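Local coordinates for protein endoglucanase E (Clostridium thermocellum, PDB 2WAO) that probably removes acetyl groups from plant cell-wall polysaccharides and, through the same carbohydrate esterase family 2 active site, binds cellulose-type chains, as a C-terminal domain of a cellulase, at residues V260-W265 and Q317-R322; T267-C272 and F293-Q298; V216-L221 and A325-K330. One frame throughout, in Å; residues are numbered along the deposited sequence.

Contact 1. Residues V260-W265 and Q317-R322. With BGC (beta-D-glucopyranose), chain B; BGC (beta-D-glucopyranose), chain C; FMT (formic acid), chain M.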
loop_
_atom_site.group_PDB
_atom_site.type_symbol
_atom_site.label_atom_id
_atom_site.label_comp_id
_atom_site.label_asym_id
_atom_site.label_seq_id
_atom_site.Cartn_x
_atom_site.Cartn_y
_atom_site.Cartn_z
ATOM N N VAL A 260 -7.721 13.644 -1.497
ATOM C CA VAL A 260 -8.277 13.951 -0.184
ATOM C C VAL A 260 -9.532 13.078 0.027
ATOM O O VAL A 260 -10.355 12.984 -0.852
ATOM C CB VAL A 260 -8.624 15.473 -0.108
ATOM C CG1 VAL A 260 -9.383 15.777 1.131
ATOM C CG2 VAL A 260 -7.309 16.311 -0.111
ATOM N N GLY A 261 -9.661 12.460 1.194
ATOM C CA GLY A 261 -10.884 11.748 1.590
ATOM C C GLY A 261 -10.511 10.289 1.769
ATOM O O GLY A 261 -9.435 9.881 1.356
ATOM N N PRO A 262 -11.440 9.473 2.309
ATOM C CA PRO A 262 -12.812 9.844 2.682
ATOM C C PRO A 262 -13.075 9.994 4.217
ATOM O O PRO A 262 -14.241 10.017 4.625
ATOM C CB PRO A 262 -13.566 8.604 2.193
ATOM C CG PRO A 262 -12.626 7.503 2.652
ATOM C CD PRO A 262 -11.224 8.019 2.430
ATOM N N MET A 263 -12.035 10.058 5.041
ATOM C CA MET A 263 -12.198 10.107 6.500
ATOM C C MET A 263 -12.349 11.500 7.128
ATOM O O MET A 263 -12.943 11.620 8.183
ATOM C CB MET A 263 -11.076 9.342 7.215
ATOM C CG MET A 263 -11.119 7.856 6.913
ATOM S SD MET A 263 -9.846 7.022 7.882
ATOM C CE MET A 263 -10.500 7.219 9.562
ATOM N N LEU A 264 -11.812 12.542 6.500
ATOM C CA LEU A 264 -11.943 13.890 7.034
ATOM C C LEU A 264 -13.400 14.368 6.967
ATOM O O LEU A 264 -14.181 13.923 6.096
ATOM C CB LEU A 264 -11.010 14.866 6.301
ATOM C CG LEU A 264 -9.543 14.655 6.717
ATOM C CD1 LEU A 264 -8.699 15.649 5.937
ATOM C CD2 LEU A 264 -9.386 14.899 8.266
ATOM N N TRP A 265 -13.763 15.257 7.894
ATOM C CA TRP A 265 -15.150 15.779 7.958
ATOM C C TRP A 265 -15.053 17.243 8.420
ATOM O O TRP A 265 -14.001 17.712 8.923
ATOM C CB TRP A 265 -16.005 14.959 8.966
ATOM C CG TRP A 265 -15.486 15.101 10.359
ATOM C CD1 TRP A 265 -14.407 14.447 10.922
ATOM C CD2 TRP A 265 -15.965 16.017 11.355
ATOM N NE1 TRP A 265 -14.214 14.895 12.220
ATOM C CE2 TRP A 265 -15.162 15.840 12.515
ATOM C CE3 TRP A 265 -17.023 16.947 11.387
ATOM C CZ2 TRP A 265 -15.354 16.585 13.690
ATOM C CZ3 TRP A 265 -17.240 17.687 12.579
ATOM C CH2 TRP A 265 -16.403 17.491 13.711
ATOM N N GLN A 317 -13.788 -0.028 -2.346
ATOM C CA GLN A 317 -14.213 -0.309 -3.690
ATOM C C GLN A 317 -14.667 0.965 -4.407
ATOM O O GLN A 317 -14.259 1.179 -5.510
ATOM C CB GLN A 317 -15.267 -1.426 -3.730
ATOM C CG GLN A 317 -14.630 -2.762 -3.325
ATOM C CD GLN A 317 -15.634 -3.865 -3.156
ATOM O OE1 GLN A 317 -16.648 -3.701 -2.474
ATOM N NE2 GLN A 317 -15.357 -5.018 -3.772
ATOM N N LEU A 318 -15.485 1.792 -3.766
ATOM C CA LEU A 318 -15.897 3.083 -4.354
ATOM C C LEU A 318 -14.682 3.968 -4.711
ATOM O O LEU A 318 -14.652 4.640 -5.750
ATOM C CB LEU A 318 -16.802 3.863 -3.399
ATOM C CG LEU A 318 -18.230 3.314 -3.164
ATOM C CD1 LEU A 318 -19.000 4.291 -2.308
ATOM C CD2 LEU A 318 -18.924 3.025 -4.537
ATOM N N MET A 319 -13.727 4.024 -3.806
ATOM C CA MET A 319 -12.504 4.814 -4.025
ATOM C C MET A 319 -11.758 4.275 -5.235
ATOM O O MET A 319 -11.291 5.039 -6.115
ATOM C CB MET A 319 -11.648 4.723 -2.772
ATOM C CG MET A 319 -12.178 5.471 -1.591
ATOM S SD MET A 319 -11.130 5.189 -0.089
ATOM C CE MET A 319 -9.724 6.179 -0.498
ATOM N N ALA A 320 -11.645 2.958 -5.286
ATOM C CA ALA A 320 -10.921 2.310 -6.393
ATOM C C ALA A 320 -11.620 2.631 -7.736
ATOM O O ALA A 320 -10.933 2.938 -8.691
ATOM C CB ALA A 320 -10.823 0.807 -6.180
ATOM N N GLU A 321 -12.954 2.620 -7.774
ATOM C CA GLU A 321 -13.689 2.932 -9.030
ATOM C C GLU A 321 -13.363 4.368 -9.475
ATOM O O GLU A 321 -13.120 4.613 -10.686
ATOM C CB GLU A 321 -15.216 2.736 -8.898
ATOM C CG GLU A 321 -15.613 1.272 -8.599
ATOM C CD GLU A 321 -17.102 1.085 -8.309
ATOM O OE1 GLU A 321 -17.894 1.916 -8.833
ATOM O OE2 GLU A 321 -17.485 0.112 -7.574
ATOM N N ARG A 322 -13.391 5.312 -8.527
ATOM C CA ARG A 322 -13.117 6.696 -8.821
ATOM C C ARG A 322 -11.666 6.856 -9.323
ATOM O O ARG A 322 -11.422 7.452 -10.399
ATOM C CB ARG A 322 -13.398 7.573 -7.604
ATOM C CG ARG A 322 -13.060 9.041 -7.801
ATOM C CD ARG A 322 -13.503 9.860 -6.625
ATOM N NE ARG A 322 -14.909 9.664 -6.303
ATOM C CZ ARG A 322 -15.921 10.339 -6.859
ATOM N NH1 ARG A 322 -15.694 11.266 -7.778
ATOM N NH2 ARG A 322 -17.167 10.070 -6.506
HETATM C C2 BGC B . -15.984 10.971 13.992
HETATM C C3 BGC B . -14.472 11.014 14.173
HETATM C C4 BGC B . -13.751 10.301 13.020
HETATM C C5 BGC B . -14.330 10.609 11.628
HETATM C C6 BGC B . -13.790 9.667 10.558
HETATM C C1 BGC B . -16.297 11.406 12.565
HETATM O O2 BGC B . -16.553 11.887 14.877
HETATM O O3 BGC B . -14.178 10.409 15.415
HETATM O O4 BGC B . -12.456 10.422 13.354
HETATM O O5 BGC B . -15.743 10.494 11.663
HETATM O O6 BGC B . -14.552 9.685 9.345
HETATM C C2 BGC C . -19.401 12.101 9.488
HETATM C C3 BGC C . -18.676 11.189 10.470
HETATM C C4 BGC C . -18.047 11.994 11.601
HETATM C C5 BGC C . -19.045 12.986 12.187
HETATM C C6 BGC C . -18.393 13.847 13.261
HETATM C C1 BGC C . -20.304 13.085 10.223
HETATM O O1 BGC C . -20.883 13.975 9.294
HETATM O O2 BGC C . -20.176 11.321 8.605
HETATM O O3 BGC C . -17.671 10.471 9.790
HETATM O O4 BGC C . -17.690 11.430 12.345
HETATM O O5 BGC C . -19.543 13.814 11.159
HETATM O O6 BGC C . -19.144 15.028 13.437
HETATM C C FMT M . -15.304 7.176 -2.887
HETATM O O1 FMT M . -15.215 7.655 -1.720
HETATM O O2 FMT M . -14.850 7.627 -3.978
#
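Met319 reaches from helix 313-331 to the ring of Pro262, and this apolar touch carries the contact. Met319 CE and SD each lie 3.8 Å from Pro262 CD, so the thioether end lies against the CD-CG edge of the ring, and the two side chains meet at about a right angle. The Met319 chain runs straight out from the helix and then bends at its last torsion (chi3 74°), which swings the methyl to Pro262 CD; Met319 CE stays 4.2 Å from Gly261 O. That carbonyl oxygen has a polar partner elsewhere, the ND2 amide of Asn220. The Gly261-Pro262 peptide is cis, which turns the chain sharply where strand 255-260 gives way to the loop. Ile132 of helix 131-134 packs on both Pro262 and Met319.

Polar contacts are made with bound groups. On the helix, Arg322 NE donates to O2 of a formic acid molecule, probably from the crystallisation liquor, at 3.1 Å with an N-H...O angle of 158°; the oxygen sits at the guanidinium edge, in its plane. In the loop, Met263 O accepts a hydrogen bond of 2.8 Å from O6 of the chain B glucose.

Sugar-on-ring contact completes the loop. The hydroxymethyl of the chain C glucose lies over one face of the Trp265 indole, its C6 3.8 Å from Trp265 CD2, and the chain B glucose meets the pyrrole side, its C5 3.9 Å from Trp265 CD1.

The chemistry divides accordingly: sulfur and hydrocarbon join the loop to the helix inside the protein, while the next residue's carbonyl and, two residues on, an indole face are left to serve the glycan pocket.

Contact 2. Residues T267-C272 and F293-Q298. With BGC (beta-D-glucopyranose), chain C.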
loop_
_atom_site.group_PDB
_atom_site.type_symbol
_atom_site.label_atom_id
_atom_site.label_comp_id
_atom_site.label_asym_id
_atom_site.label_seq_id
_atom_site.Cartn_x
_atom_site.Cartn_y
_atom_site.Cartn_z
ATOM N N THR A 267 -14.807 21.144 9.281
ATOM C CA THR A 267 -13.766 22.118 8.980
ATOM C C THR A 267 -12.416 21.504 8.571
ATOM O O THR A 267 -11.765 22.035 7.697
ATOM C CB THR A 267 -13.621 23.165 10.105
ATOM O OG1 THR A 267 -14.903 23.784 10.269
ATOM C CG2 THR A 267 -12.608 24.286 9.725
ATOM N N GLY A 268 -12.024 20.393 9.187
ATOM C CA GLY A 268 -10.776 19.724 8.846
ATOM C C GLY A 268 -10.770 19.301 7.384
ATOM O O GLY A 268 -9.754 19.475 6.697
ATOM N N LEU A 269 -11.898 18.777 6.908
ATOM C CA LEU A 269 -12.022 18.447 5.502
ATOM C C LEU A 269 -11.983 19.680 4.630
ATOM O O LEU A 269 -11.290 19.659 3.615
ATOM C CB LEU A 269 -13.310 17.643 5.222
ATOM C CG LEU A 269 -13.603 17.417 3.729
ATOM C CD1 LEU A 269 -12.507 16.662 3.002
ATOM C CD2 LEU A 269 -14.912 16.642 3.593
ATOM N N ASP A 270 -12.720 20.740 4.976
ATOM C CA ASP A 270 -12.682 21.932 4.113
ATOM C C ASP A 270 -11.230 22.489 4.005
ATOM O O ASP A 270 -10.789 22.872 2.934
ATOM C CB ASP A 270 -13.661 23.028 4.580
ATOM C CG ASP A 270 -15.107 22.597 4.475
ATOM O OD1 ASP A 270 -15.421 21.683 3.658
ATOM O OD2 ASP A 270 -15.950 23.148 5.264
ATOM N N LEU A 271 -10.525 22.582 5.130
ATOM C CA LEU A 271 -9.161 23.127 5.154
ATOM C C LEU A 271 -8.229 22.212 4.366
ATOM O O LEU A 271 -7.463 22.697 3.524
ATOM C CB LEU A 271 -8.648 23.322 6.588
ATOM C CG LEU A 271 -9.259 24.433 7.464
ATOM C CD1 LEU A 271 -8.827 24.271 8.913
ATOM C CD2 LEU A 271 -8.876 25.791 6.871
ATOM N N CYS A 272 -8.291 20.903 4.615
ATOM C CA CYS A 272 -7.449 19.969 3.847
ATOM C C CYS A 272 -7.708 20.102 2.314
ATOM O O CYS A 272 -6.763 20.211 1.513
ATOM C CB CYS A 272 -7.636 18.521 4.322
ATOM S SG CYS A 272 -6.241 17.490 3.761
ATOM N N PHE A 293 -5.520 16.637 -8.881
ATOM C CA PHE A 293 -6.294 16.504 -7.657
ATOM C C PHE A 293 -7.440 15.471 -7.751
ATOM O O PHE A 293 -8.162 15.403 -8.774
ATOM C CB PHE A 293 -6.876 17.864 -7.249
ATOM C CG PHE A 293 -7.680 17.802 -5.988
ATOM C CD1 PHE A 293 -7.047 17.596 -4.754
ATOM C CD2 PHE A 293 -9.085 17.932 -6.027
ATOM C CE1 PHE A 293 -7.758 17.527 -3.569
ATOM C CE2 PHE A 293 -9.823 17.859 -4.837
ATOM C CZ PHE A 293 -9.155 17.644 -3.596
ATOM N N VAL A 294 -7.616 14.694 -6.685
ATOM C CA VAL A 294 -8.779 13.755 -6.610
ATOM C C VAL A 294 -9.391 13.829 -5.232
ATOM O O VAL A 294 -8.685 13.777 -4.225
ATOM C CB VAL A 294 -8.396 12.268 -6.910
ATOM C CG1 VAL A 294 -9.638 11.339 -6.913
ATOM C CG2 VAL A 294 -7.538 12.138 -8.186
ATOM N N GLU A 295 -10.709 14.008 -5.179
ATOM C CA GLU A 295 -11.412 13.928 -3.886
ATOM C C GLU A 295 -12.322 12.703 -3.814
ATOM O O GLU A 295 -13.193 12.500 -4.698
ATOM C CB GLU A 295 -12.208 15.196 -3.585
ATOM C CG GLU A 295 -12.876 15.066 -2.191
ATOM C CD GLU A 295 -13.568 16.356 -1.696
ATOM O OE1 GLU A 295 -13.459 17.405 -2.405
ATOM O OE2 GLU A 295 -14.176 16.283 -0.581
ATOM N N PHE A 296 -12.100 11.871 -2.787
ATOM C CA PHE A 296 -13.024 10.778 -2.466
ATOM C C PHE A 296 -14.076 11.348 -1.542
ATOM O O PHE A 296 -13.749 11.858 -0.459
ATOM C CB PHE A 296 -12.286 9.622 -1.807
ATOM C CG PHE A 296 -11.094 9.125 -2.599
ATOM C CD1 PHE A 296 -11.283 8.389 -3.773
ATOM C CD2 PHE A 296 -9.791 9.333 -2.126
ATOM C CE1 PHE A 296 -10.197 7.877 -4.481
ATOM C CE2 PHE A 296 -8.699 8.837 -2.822
ATOM C CZ PHE A 296 -8.891 8.108 -3.999
ATOM N N PRO A 297 -15.341 11.320 -1.978
ATOM C CA PRO A 297 -16.397 11.898 -1.148
ATOM C C PRO A 297 -16.385 11.277 0.237
ATOM O O PRO A 297 -16.136 10.068 0.405
ATOM C CB PRO A 297 -17.685 11.487 -1.892
ATOM C CG PRO A 297 -17.237 11.476 -3.307
ATOM C CD PRO A 297 -15.884 10.795 -3.241
ATOM N N GLN A 298 -16.609 12.129 1.227
ATOM C CA GLN A 298 -16.601 11.703 2.627
ATOM C C GLN A 298 -17.520 10.491 2.845
ATOM O O GLN A 298 -18.646 10.453 2.345
ATOM C CB GLN A 298 -17.095 12.869 3.448
ATOM C CG GLN A 298 -17.080 12.607 4.902
ATOM C CD GLN A 298 -17.843 13.659 5.693
ATOM O OE1 GLN A 298 -18.190 14.745 5.194
ATOM N NE2 GLN A 298 -18.094 13.338 6.930
HETATM C C2 BGC C . -19.401 12.101 9.488
HETATM C C3 BGC C . -18.676 11.189 10.470
HETATM C C4 BGC C . -18.047 11.994 11.601
HETATM C C5 BGC C . -19.045 12.986 12.187
HETATM C C6 BGC C . -18.393 13.847 13.261
HETATM C C1 BGC C . -20.304 13.085 10.223
HETATM O O1 BGC C . -20.883 13.975 9.294
HETATM O O2 BGC C . -20.176 11.321 8.605
HETATM O O3 BGC C . -17.671 10.471 9.790
HETATM O O4 BGC C . -17.690 11.430 12.345
HETATM O O5 BGC C . -19.543 13.814 11.159
HETATM O O6 BGC C . -19.144 15.028 13.437
#
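Leu269, on the first turns of helix 266-285, points both of its methyls at polar side-chain ends of 293-298. Leu269 CD1 lies 4.0 Å from Glu295 OE2, and Leu269 CD2 lies 4.1 Å from Gln298 OE1. With CG set opposite the backbone N (chi1 172°), the isobutyl group leaves the helix toward the strand end and its branches part, one to each partner. Leu269 and Glu295 approach from opposite directions; Gln298 comes in at a slant.

The close side is that of Leu269, which is buried. Its apolar packing is with Val260, at the end of strand 255-260, and with Leu264 of the loop that follows, while its two methyls face oxygens across the contact. The unit is a beta-alpha-beta crossover: strand 255-260, helix 266-285 and strand 291-295, with Val294 bonded through its backbone to Cys258 and Val260.

The outer side is looser and partly exposed. There Glu295, extended along its whole length, brings OE2 past the leucine to a salt bridge with NH1 of Arg273, just beyond 267-272. Arg273 NH2 pairs with Asp270 OD1, so the guanidinium stands between two carboxylates whose nearest oxygens, Asp270 OD1 and Glu295 OE2, are 7.0 Å apart. Gln298 is also extended, which carries its amide to the chain C glucose in the glycan pocket.

Because the methyls meet oxygens only at van der Waals range, the contact itself supplies no polar bond. The attraction between carboxylate and helix is carried by Arg273, which probably eases the repulsion between the two acids, while Leu269 simply lies against an oxygen of Glu295 and one of Gln298.

Contact 3. Residues V216-L221 and A325-K330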
loop_
_atom_site.group_PDB
_atom_site.type_symbol
_atom_site.label_atom_id
_atom_site.label_comp_id
_atom_site.label_asym_id
_atom_site.label_seq_id
_atom_site.Cartn_x
_atom_site.Cartn_y
_atom_site.Cartn_z
ATOM N N VAL A 216 2.793 6.315 -12.413
ATOM C CA VAL A 216 1.746 6.987 -11.636
ATOM C C VAL A 216 2.163 6.940 -10.171
ATOM O O VAL A 216 2.577 5.888 -9.694
ATOM C CB VAL A 216 0.391 6.230 -11.722
ATOM C CG1 VAL A 216 -0.680 6.935 -10.868
ATOM C CG2 VAL A 216 -0.104 6.207 -13.156
ATOM N N VAL A 217 1.987 8.064 -9.472
ATOM C CA VAL A 217 2.147 8.106 -8.022
ATOM C C VAL A 217 0.814 8.662 -7.486
ATOM O O VAL A 217 0.313 9.638 -8.002
ATOM C CB VAL A 217 3.352 8.997 -7.602
ATOM C CG1 VAL A 217 3.493 9.102 -6.041
ATOM C CG2 VAL A 217 4.648 8.444 -8.212
ATOM N N VAL A 218 0.287 8.054 -6.429
ATOM C CA VAL A 218 -0.932 8.482 -5.758
ATOM C C VAL A 218 -0.555 8.833 -4.319
ATOM O O VAL A 218 0.021 8.005 -3.591
ATOM C CB VAL A 218 -2.017 7.347 -5.811
ATOM C CG1 VAL A 218 -3.302 7.765 -5.070
ATOM C CG2 VAL A 218 -2.364 6.981 -7.278
ATOM N N ILE A 219 -0.931 10.036 -3.903
ATOM C CA ILE A 219 -0.603 10.478 -2.555
ATOM C C ILE A 219 -1.923 10.643 -1.818
ATOM O O ILE A 219 -2.807 11.343 -2.289
ATOM C CB ILE A 219 0.196 11.811 -2.596
ATOM C CG1 ILE A 219 1.491 11.663 -3.434
ATOM C CG2 ILE A 219 0.509 12.267 -1.143
ATOM C CD1 ILE A 219 2.275 12.995 -3.682
ATOM N N ASN A 220 -2.055 10.032 -0.654
ATOM C CA ASN A 220 -3.269 10.261 0.148
ATOM C C ASN A 220 -2.840 10.532 1.560
ATOM O O ASN A 220 -2.648 9.620 2.329
ATOM C CB ASN A 220 -4.292 9.099 0.053
ATOM C CG ASN A 220 -5.640 9.465 0.719
ATOM O OD1 ASN A 220 -5.685 10.274 1.677
ATOM N ND2 ASN A 220 -6.743 8.884 0.214
ATOM N N LEU A 221 -2.593 11.807 1.847
ATOM C CA LEU A 221 -2.042 12.217 3.117
ATOM C C LEU A 221 -2.790 13.461 3.574
ATOM O O LEU A 221 -3.268 14.237 2.751
ATOM C CB LEU A 221 -0.559 12.557 2.974
ATOM C CG LEU A 221 0.383 11.385 2.696
ATOM C CD1 LEU A 221 1.747 12.044 2.285
ATOM C CD2 LEU A 221 0.477 10.521 3.969
ATOM N N ALA A 325 -10.802 5.359 -12.756
ATOM C CA ALA A 325 -11.290 6.181 -13.877
ATOM C C ALA A 325 -10.391 7.422 -14.087
ATOM O O ALA A 325 -10.109 7.767 -15.236
ATOM C CB ALA A 325 -12.764 6.564 -13.701
ATOM N N GLU A 326 -9.944 8.090 -13.013
ATOM C CA GLU A 326 -9.003 9.241 -13.097
ATOM C C GLU A 326 -7.662 8.871 -13.808
ATOM O O GLU A 326 -7.179 9.549 -14.736
ATOM C CB GLU A 326 -8.680 9.739 -11.672
ATOM C CG GLU A 326 -9.843 10.423 -10.881
ATOM C CD GLU A 326 -10.325 11.775 -11.465
ATOM O OE1 GLU A 326 -9.572 12.441 -12.203
ATOM O OE2 GLU A 326 -11.470 12.165 -11.163
ATOM N N ILE A 327 -7.072 7.776 -13.371
ATOM C CA ILE A 327 -5.804 7.326 -13.954
ATOM C C ILE A 327 -6.014 6.891 -15.428
ATOM O O ILE A 327 -5.234 7.276 -16.303
ATOM C CB ILE A 327 -5.167 6.238 -13.123
ATOM C CG1 ILE A 327 -4.767 6.806 -11.761
ATOM C CG2 ILE A 327 -3.929 5.702 -13.839
ATOM C CD1 ILE A 327 -4.450 5.704 -10.713
ATOM N N LYS A 328 -7.093 6.163 -15.701
ATOM C CA LYS A 328 -7.391 5.763 -17.095
ATOM C C LYS A 328 -7.461 6.989 -18.009
ATOM O O LYS A 328 -6.887 6.976 -19.092
ATOM C CB LYS A 328 -8.730 5.004 -17.198
ATOM C CG LYS A 328 -8.614 3.549 -16.865
ATOM C CD LYS A 328 -9.969 2.847 -17.081
ATOM C CE LYS A 328 -9.779 1.341 -16.928
ATOM N NZ LYS A 328 -11.105 0.638 -16.723
ATOM N N ASN A 329 -8.176 8.021 -17.554
ATOM C CA ASN A 329 -8.318 9.306 -18.233
ATOM C C ASN A 329 -6.989 9.977 -18.576
ATOM O O ASN A 329 -6.762 10.352 -19.760
ATOM C CB ASN A 329 -9.140 10.271 -17.384
ATOM C CG ASN A 329 -9.390 11.632 -18.082
ATOM O OD1 ASN A 329 -9.023 12.697 -17.565
ATOM N ND2 ASN A 329 -10.055 11.594 -19.216
ATOM N N LYS A 330 -6.131 10.160 -17.564
ATOM C CA LYS A 330 -4.850 10.846 -17.772
ATOM C C LYS A 330 -3.806 10.024 -18.497
ATOM O O LYS A 330 -2.974 10.592 -19.213
ATOM C CB LYS A 330 -4.234 11.348 -16.458
ATOM C CG LYS A 330 -5.158 12.238 -15.657
ATOM C CD LYS A 330 -5.452 13.541 -16.338
ATOM C CE LYS A 330 -6.379 14.343 -15.417
ATOM N NZ LYS A 330 -6.919 15.530 -16.121
#
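Ile327 lays its branched side chain against Val216 and Val218, and the match depends on the torsions of all three. In Ile327, CG1 lies opposite the carbonyl carbon (chi1 -65°) and CG2 opposite the backbone N, a setting that turns both branches toward Val216. The short branch, Ile327 CG2, meets Val216 CG2 at 3.9 Å. The long one continues nearly straight (chi2 165°) and carries Ile327 CD1 to 4.0 Å from Val216 CG1, while Ile327 CG1 lies 4.2 Å from the same valine methyl. Each methyl of Val216 therefore has its own counterpart on the isoleucine, the two side chains passing at a slant. Two residues along the strand, Val218 repeats the valine rotamer of Val216 (chi1 178°), and Val218 CG2 comes within 4.2 Å of Ile327 CD1, a lighter touch at the far end of the long branch.

Strand 216-220 is the middle strand of the five-stranded parallel sheet, bonded to 123-129 on one side and 255-260 on the other, and helix 313-331 packs on one face of it. Val217 and Ile219 point to the other face, onto helix 233-250, which gives the alpha/beta/alpha sandwich of the SGNH (GDSL) hydrolases.

The closest CA atoms of the two segments, those of Val216 and Ile327, are 7.9 Å apart. The same helix extends the packing beyond Ile327: Leu331 lies on Val216, and Leu323, one turn before the isoleucine, lies on Val218.

In the fold
Helix 313-331 serves contacts 1 and 3, which are both fully buried, whereas contact 2 is partly buried: its centre lies about 21 Å from the centre of the chain, against about 15 and 14 Å for those of contacts 1 and 3. Contact 3, under the middle of the parallel sheet, is purely aliphatic; contact 1, at the loop leaving a strand, adds sulfur and a cis proline; contact 2, at the sheet margin, sets a leucine against charged and amide groups. They interlock: Val260 O meets Phe296 N at 2.8 Å between contacts 1 and 2, and Val294 CG2 packs 3.9 Å from Glu326 CG between contacts 2 and 3. Contacts 1 and 2 both border the glycan.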